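Local coordinates for protein aromatic-amino-acid aminotransferase (Burkholderia pseudomallei, PDB 4F4E) that probably transfers the amino group of aromatic amino acids such as tyrosine to 2-oxoglutarate, working as a homodimer with pyridoxal 5'-phosphate as cofactor, at residues V118-A123 with V278-I283; Y170-A175 with V210-A215; D183-A188 with A218-V223. All blocks are in the same frame, centred on the assembly; numbering follows the deposited sequence.

In the fold
The three contacts illustrate how the means of joining two chain segments changes with their place in a fold. Interaction 1 lies in the large mixed sheet and is made by main-chain hydrogen bonds between adjacent strands, with one hydroxyl pair added. Interaction 2, about 26 Å away between centres, reaches the same sheet near its opposite edge, on strand 167-174, and relies on tyrosine side chains meeting a loop. Interaction 3, about 10 Å from interaction 2 between centres, joins two helices mainly by apolar side chains, without a hydrogen bond. Interactions 2 and 3 share helix 214-227. Interaction 1 is almost wholly buried; the others mix buried residues with partly exposed ones such as Tyr173, Leu186 and Gln219.

Interaction 1: V118-A123 with V278-I283; sequences VVTAQA and VGALSI
Val118 opens the pairing with a CA-H...O contact to Ile283 O. At Val119 the two antiparallel strands bond in both directions: Val119 N-H points almost straight at Ile283 O (3.0 Å, 179° at the hydrogen), and Val119 O accepts from Ile283 N at 2.7 Å. Thr120 and Ser282 form a non-hydrogen-bonded pair, yet their hydroxyls bond, Thr120 OG1 to Ser282 OG at 2.8 Å; Gln102 of helix 95-106 is a second partner of Thr120 OG1. That oxygen lies beside its own backbone N (chi1 -60°), while Thr120 CG2 rests on Ala280 CB at 4.0 Å. Ala121 repeats the reciprocal pair of hydrogen bonds with Leu281, Ala121 N to Leu281 O and Leu281 N to Ala121 O both 2.9 Å. Gln122 OE1 takes the N-H of Ile94. Less regularly, Ala123 N stands 56° out of the plane of the Gly279 carbonyl. Helix 288-303 covers the face of Val119, Leu281 and Ile283, joined near Ala123 and Leu281 by helix 125-140. Strand 278-284 lies between strands 118-124 and 261-266, antiparallel to both, as in the large-domain sheet of fold-type I pyridoxal-phosphate enzymes, where one antiparallel strand interrupts an otherwise parallel order.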
# COMPACT_ATOMS: atom_id res chain seq x y z
N VAL A 118 7.67 4.40 -22.05
CA VAL A 118 7.55 3.56 -20.85
C VAL A 118 6.97 4.36 -19.70
O VAL A 118 7.43 5.46 -19.38
CB VAL A 118 8.91 2.98 -20.43
CG1 VAL A 118 8.74 1.90 -19.35
CG2 VAL A 118 9.65 2.47 -21.66
N VAL A 119 5.95 3.77 -19.08
CA VAL A 119 5.29 4.29 -17.90
C VAL A 119 5.73 3.44 -16.73
O VAL A 119 5.64 2.22 -16.81
CB VAL A 119 3.75 4.14 -18.07
CG1 VAL A 119 3.04 4.50 -16.77
CG2 VAL A 119 3.25 4.99 -19.23
N THR A 120 6.22 4.07 -15.67
CA THR A 120 6.57 3.39 -14.43
C THR A 120 6.00 4.09 -13.23
O THR A 120 6.20 5.30 -13.05
CB THR A 120 8.09 3.27 -14.28
OG1 THR A 120 8.60 2.50 -15.38
CG2 THR A 120 8.45 2.58 -12.96
N ALA A 121 5.24 3.34 -12.41
CA ALA A 121 4.70 3.85 -11.16
C ALA A 121 5.27 3.00 -10.01
O ALA A 121 5.23 1.78 -10.05
CB ALA A 121 3.16 3.78 -11.11
N GLN A 122 5.79 3.68 -9.00
CA GLN A 122 6.20 3.04 -7.79
C GLN A 122 5.02 2.31 -7.20
O GLN A 122 3.89 2.75 -7.29
CB GLN A 122 6.72 4.11 -6.80
CG GLN A 122 7.30 3.59 -5.49
CD GLN A 122 7.64 4.72 -4.57
OE1 GLN A 122 7.95 5.82 -5.01
NE2 GLN A 122 7.61 4.44 -3.26
N ALA A 123 5.30 1.17 -6.58
CA ALA A 123 4.25 0.28 -6.10
C ALA A 123 4.61 -0.36 -4.77
O ALA A 123 5.79 -0.40 -4.39
CB ALA A 123 3.97 -0.81 -7.19
N VAL A 278 8.72 -2.15 -1.60
CA VAL A 278 9.33 -1.34 -2.66
C VAL A 278 9.35 -2.14 -3.97
O VAL A 278 10.09 -3.11 -4.10
CB VAL A 278 10.78 -0.96 -2.28
CG1 VAL A 278 11.30 0.14 -3.21
CG2 VAL A 278 10.86 -0.51 -0.84
N GLY A 279 8.47 -1.77 -4.90
CA GLY A 279 8.40 -2.33 -6.23
C GLY A 279 7.90 -1.30 -7.22
O GLY A 279 7.89 -0.08 -6.95
N ALA A 280 7.52 -1.77 -8.39
CA ALA A 280 7.13 -0.86 -9.48
C ALA A 280 6.35 -1.64 -10.53
O ALA A 280 6.62 -2.82 -10.80
CB ALA A 280 8.34 -0.20 -10.12
N LEU A 281 5.40 -0.95 -11.15
CA LEU A 281 4.72 -1.47 -12.34
C LEU A 281 5.21 -0.62 -13.49
O LEU A 281 5.17 0.63 -13.40
CB LEU A 281 3.20 -1.30 -12.28
CG LEU A 281 2.47 -1.78 -13.55
CD1 LEU A 281 2.61 -3.32 -13.72
CD2 LEU A 281 1.02 -1.33 -13.55
N SER A 282 5.70 -1.27 -14.52
CA SER A 282 6.10 -0.58 -15.73
C SER A 282 5.23 -1.10 -16.86
O SER A 282 4.93 -2.29 -16.94
CB SER A 282 7.60 -0.80 -16.04
OG SER A 282 8.49 -0.26 -15.05
N ILE A 283 4.82 -0.19 -17.76
CA ILE A 283 4.03 -0.55 -18.94
C ILE A 283 4.67 0.05 -20.20
O ILE A 283 4.96 1.24 -20.24
CB ILE A 283 2.56 -0.06 -18.81
CG1 ILE A 283 1.91 -0.56 -17.52
CG2 ILE A 283 1.74 -0.48 -20.05
CD1 ILE A 283 0.52 0.07 -17.24

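Interaction 2: Y170-A175 with V210-A215; sequences YPYYDA and VDLNDA. With EDO (1,2-ethanediol), chain C.
Tyr172 and Val210 join strand 167-174, near one edge of the large sheet, to the loop leading into helix 214-227, and beside this junction a molecule of 1,2-ethanediol, probably from the crystallisation liquor, lies against Tyr170, Tyr172 and Leu212. Tyr172 donates its phenol hydrogen to the main-chain carbonyl of Val210, Tyr172 OH to Val210 O 2.7 Å. The acceptor sits at the ring edge, near its plane, whereas the hydroxyl is tilted 30° from the plane of the carbonyl. The side chain leaves with CG anti to the backbone N (chi1 -171°), which carries the phenol across to the loop. Leu212 CD2 approaches the same ring obliquely, 3.9 Å from Tyr172 CE1. Beside it, Val210 CG2 meets Tyr173 at the edge of its ring, 3.9 Å from Tyr173 CD1, the two side chains crossing at about a right angle. The diol has C1 over one face of the Tyr172 ring, gives a hydrogen bond from O1 to Tyr170 OH (2.7 Å), itself also bonded to Val199 O, and is bonded to His201 O; its C2 packs on Leu212 CD1 at 3.8 Å. Asp211 points away at CB; its carboxylate forms a salt bridge with Arg368 and accepts from the N-H groups of Cys204 and His205. Asn213 is the N-cap of helix 214-227. The chemistry is thus mixed: one phenol-to-carbonyl bond satisfies a buried polar group and helps to hold the Tyr172 ring in place, while valine and leucine methyls provide apolar contact around it.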
# COMPACT_ATOMS: atom_id res chain seq x y z
N TYR A 170 -0.84 -22.66 -17.61
CA TYR A 170 -0.14 -23.29 -18.69
C TYR A 170 0.83 -24.34 -18.13
O TYR A 170 1.45 -24.10 -17.08
CB TYR A 170 0.60 -22.30 -19.60
CG TYR A 170 1.53 -21.30 -18.93
CD1 TYR A 170 2.83 -21.63 -18.62
CD2 TYR A 170 1.11 -20.00 -18.63
CE1 TYR A 170 3.68 -20.70 -18.01
CE2 TYR A 170 1.97 -19.06 -18.06
CZ TYR A 170 3.24 -19.43 -17.72
OH TYR A 170 4.11 -18.52 -17.09
N PRO A 171 0.95 -25.49 -18.82
CA PRO A 171 1.99 -26.45 -18.46
C PRO A 171 3.34 -25.74 -18.33
O PRO A 171 3.63 -24.85 -19.13
CB PRO A 171 1.98 -27.45 -19.62
CG PRO A 171 0.60 -27.35 -20.21
CD PRO A 171 0.25 -25.89 -20.07
N TYR A 172 4.14 -26.14 -17.34
CA TYR A 172 5.43 -25.50 -17.11
C TYR A 172 6.41 -26.45 -16.43
O TYR A 172 7.28 -27.02 -17.10
CB TYR A 172 5.28 -24.16 -16.34
CG TYR A 172 6.57 -23.39 -16.30
CD1 TYR A 172 7.03 -22.77 -17.41
CD2 TYR A 172 7.40 -23.43 -15.18
CE1 TYR A 172 8.26 -22.11 -17.43
CE2 TYR A 172 8.58 -22.75 -15.15
CZ TYR A 172 9.03 -22.10 -16.28
OH TYR A 172 10.26 -21.44 -16.29
N TYR A 173 6.24 -26.68 -15.13
CA TYR A 173 7.12 -27.59 -14.40
C TYR A 173 6.86 -29.06 -14.77
O TYR A 173 5.71 -29.50 -14.75
CB TYR A 173 6.91 -27.43 -12.90
CG TYR A 173 7.76 -28.40 -12.13
CD1 TYR A 173 9.14 -28.24 -12.07
CD2 TYR A 173 7.21 -29.49 -11.50
CE1 TYR A 173 9.95 -29.16 -11.35
CE2 TYR A 173 8.00 -30.40 -10.83
CZ TYR A 173 9.35 -30.23 -10.75
OH TYR A 173 10.06 -31.16 -10.03
N ASP A 174 7.92 -29.80 -15.06
CA ASP A 174 7.83 -31.20 -15.48
C ASP A 174 8.52 -32.05 -14.40
O ASP A 174 9.74 -32.02 -14.29
CB ASP A 174 8.52 -31.33 -16.83
CG ASP A 174 8.42 -32.71 -17.44
OD1 ASP A 174 8.32 -33.73 -16.69
OD2 ASP A 174 8.47 -32.76 -18.70
N ALA A 175 7.74 -32.76 -13.59
CA ALA A 175 8.25 -33.48 -12.43
C ALA A 175 9.08 -34.67 -12.87
O ALA A 175 9.97 -35.11 -12.13
CB ALA A 175 7.10 -33.94 -11.54
N VAL A 210 12.88 -23.60 -11.97
CA VAL A 210 13.10 -24.05 -13.34
C VAL A 210 12.83 -22.88 -14.25
O VAL A 210 11.72 -22.36 -14.23
CB VAL A 210 12.12 -25.20 -13.69
CG1 VAL A 210 12.01 -25.37 -15.21
CG2 VAL A 210 12.57 -26.50 -12.94
N ASP A 211 13.83 -22.50 -15.04
CA ASP A 211 13.78 -21.30 -15.89
C ASP A 211 13.89 -21.63 -17.35
O ASP A 211 14.43 -22.69 -17.74
CB ASP A 211 14.93 -20.39 -15.55
CG ASP A 211 14.70 -19.57 -14.31
OD1 ASP A 211 13.60 -19.61 -13.73
OD2 ASP A 211 15.66 -18.93 -13.89
N LEU A 212 13.36 -20.72 -18.18
CA LEU A 212 13.48 -20.83 -19.63
C LEU A 212 14.84 -20.29 -20.06
O LEU A 212 15.42 -19.42 -19.39
CB LEU A 212 12.37 -20.06 -20.34
CG LEU A 212 10.92 -20.39 -20.08
CD1 LEU A 212 10.06 -19.35 -20.83
CD2 LEU A 212 10.56 -21.80 -20.53
N ASN A 213 15.36 -20.83 -21.16
CA ASN A 213 16.58 -20.30 -21.76
C ASN A 213 16.20 -19.25 -22.81
O ASN A 213 15.04 -19.19 -23.25
CB ASN A 213 17.45 -21.43 -22.37
CG ASN A 213 16.76 -22.15 -23.52
OD1 ASN A 213 16.14 -21.52 -24.37
ND2 ASN A 213 16.84 -23.46 -23.52
N ASP A 214 17.19 -18.44 -23.20
CA ASP A 214 16.98 -17.25 -24.06
C ASP A 214 16.31 -17.58 -25.39
O ASP A 214 15.65 -16.71 -26.00
CB ASP A 214 18.33 -16.56 -24.33
CG ASP A 214 18.77 -15.69 -23.18
OD1 ASP A 214 18.04 -15.61 -22.15
OD2 ASP A 214 19.83 -15.04 -23.34
N ALA A 215 16.49 -18.82 -25.83
CA ALA A 215 15.90 -19.32 -27.04
C ALA A 215 14.45 -19.77 -26.88
O ALA A 215 13.66 -19.65 -27.80
CB ALA A 215 16.73 -20.46 -27.59
C1 EDO C . 7.31 -19.08 -16.74
O1 EDO C . 6.63 -18.01 -16.14
C2 EDO C . 8.66 -18.69 -17.35
O2 EDO C . 9.58 -18.33 -16.35

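Interaction 3: D183-A188 with A218-V223; sequences DGMLAA and AQVVEV
Helices 183-188 and 218-223 run nearly parallel, their axes 13° apart in direction and 10.5 Å from each other at closest approach, with Leu186 CA and Val220 CA, 6.9 Å apart, the nearest pair. Leu186 spans the distance. Its CG is swung roughly anti to the backbone N (chi1 -150°), which lays CD1 against Gln219 and Val223 on the facing helix. There Leu186 CD1 lies 4.0 Å from Val223 CG2, 4.1 Å from the carbonyl O of Gln219 and 4.2 Å from Gln219 CB, all at van der Waals range. Leu186 CG also touches Val223 CG2, the two side chains meeting at an oblique angle. One residue earlier, Met185 stretches out fully extended and brings its terminal CE to Val220 CG2 (3.9 Å), crossing that side chain at about a right angle. The contact thus joins two near-parallel helices of the alpha/beta large domain, 182-189 and 214-227, with Met185 packed on Tyr170 and Tyr172 of strand 167-174 in the sheet and Val220 on Phe254 of helix 249-256. Phe182 and Leu189 of helix 182-189 touch the second helix as well. No hydrogen bond or salt bridge passes between the two segments; methyl groups of methionine, leucine and valine carry the contact, and the cohesion is that of close apolar packing, with Gln219 at its margin.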
# COMPACT_ATOMS: atom_id res chain seq x y z
N ASP A 183 7.14 -27.81 -24.56
CA ASP A 183 6.18 -28.15 -25.59
C ASP A 183 4.75 -27.90 -25.11
O ASP A 183 3.91 -27.37 -25.87
CB ASP A 183 6.32 -29.60 -26.05
CG ASP A 183 7.68 -29.90 -26.70
OD1 ASP A 183 8.38 -28.97 -27.18
OD2 ASP A 183 8.04 -31.08 -26.73
N GLY A 184 4.47 -28.25 -23.87
CA GLY A 184 3.15 -28.07 -23.30
C GLY A 184 2.90 -26.58 -23.10
O GLY A 184 1.79 -26.10 -23.35
N MET A 185 3.93 -25.86 -22.67
CA MET A 185 3.75 -24.41 -22.48
C MET A 185 3.40 -23.74 -23.80
O MET A 185 2.44 -23.00 -23.91
CB MET A 185 5.02 -23.77 -21.96
CG MET A 185 4.89 -22.27 -21.75
SD MET A 185 6.35 -21.55 -20.95
CE MET A 185 5.91 -19.80 -20.92
N LEU A 186 4.21 -23.99 -24.81
CA LEU A 186 4.01 -23.32 -26.06
C LEU A 186 2.66 -23.72 -26.67
O LEU A 186 1.94 -22.87 -27.24
CB LEU A 186 5.16 -23.63 -27.02
CG LEU A 186 5.33 -22.42 -27.94
CD1 LEU A 186 6.01 -21.28 -27.16
CD2 LEU A 186 6.10 -22.83 -29.18
N ALA A 187 2.29 -24.98 -26.52
CA ALA A 187 1.02 -25.43 -27.08
C ALA A 187 -0.15 -24.71 -26.43
O ALA A 187 -1.08 -24.29 -27.12
CB ALA A 187 0.87 -26.95 -27.01
N ALA A 188 -0.05 -24.48 -25.12
CA ALA A 188 -1.06 -23.72 -24.37
C ALA A 188 -1.16 -22.29 -24.88
O ALA A 188 -2.26 -21.80 -25.15
CB ALA A 188 -0.77 -23.74 -22.86
N ALA A 218 12.57 -16.61 -26.79
CA ALA A 218 12.28 -16.03 -28.12
C ALA A 218 11.02 -16.63 -28.74
O ALA A 218 10.24 -15.94 -29.41
CB ALA A 218 13.50 -16.19 -29.06
N GLN A 219 10.80 -17.92 -28.49
CA GLN A 219 9.60 -18.58 -29.00
C GLN A 219 8.37 -18.04 -28.28
O GLN A 219 7.33 -17.84 -28.89
CB GLN A 219 9.66 -20.08 -28.83
CG GLN A 219 10.81 -20.66 -29.65
CD GLN A 219 10.95 -22.16 -29.50
OE1 GLN A 219 10.20 -22.91 -30.11
NE2 GLN A 219 11.94 -22.60 -28.75
N VAL A 220 8.50 -17.83 -26.97
CA VAL A 220 7.39 -17.28 -26.21
C VAL A 220 7.00 -15.89 -26.73
O VAL A 220 5.82 -15.63 -26.96
CB VAL A 220 7.68 -17.24 -24.70
CG1 VAL A 220 6.54 -16.54 -23.99
CG2 VAL A 220 7.83 -18.66 -24.16
N VAL A 221 7.99 -15.02 -26.90
CA VAL A 221 7.76 -13.68 -27.43
C VAL A 221 7.05 -13.78 -28.80
O VAL A 221 6.09 -13.06 -29.03
CB VAL A 221 9.08 -12.89 -27.58
CG1 VAL A 221 8.87 -11.56 -28.28
CG2 VAL A 221 9.70 -12.68 -26.18
N GLU A 222 7.52 -14.67 -29.69
CA GLU A 222 6.93 -14.79 -31.03
C GLU A 222 5.45 -15.19 -30.97
O GLU A 222 4.61 -14.63 -31.71
CB GLU A 222 7.72 -15.74 -31.93
CG GLU A 222 7.19 -15.84 -33.36
CD GLU A 222 6.10 -16.93 -33.58
OE1 GLU A 222 6.11 -17.95 -32.85
OE2 GLU A 222 5.26 -16.78 -34.50
N VAL A 223 5.11 -16.13 -30.08
CA VAL A 223 3.71 -16.55 -29.93
C VAL A 223 2.84 -15.47 -29.30
O VAL A 223 1.75 -15.21 -29.79
CB VAL A 223 3.56 -17.88 -29.15
CG1 VAL A 223 2.10 -18.26 -29.01
CG2 VAL A 223 4.31 -18.97 -29.90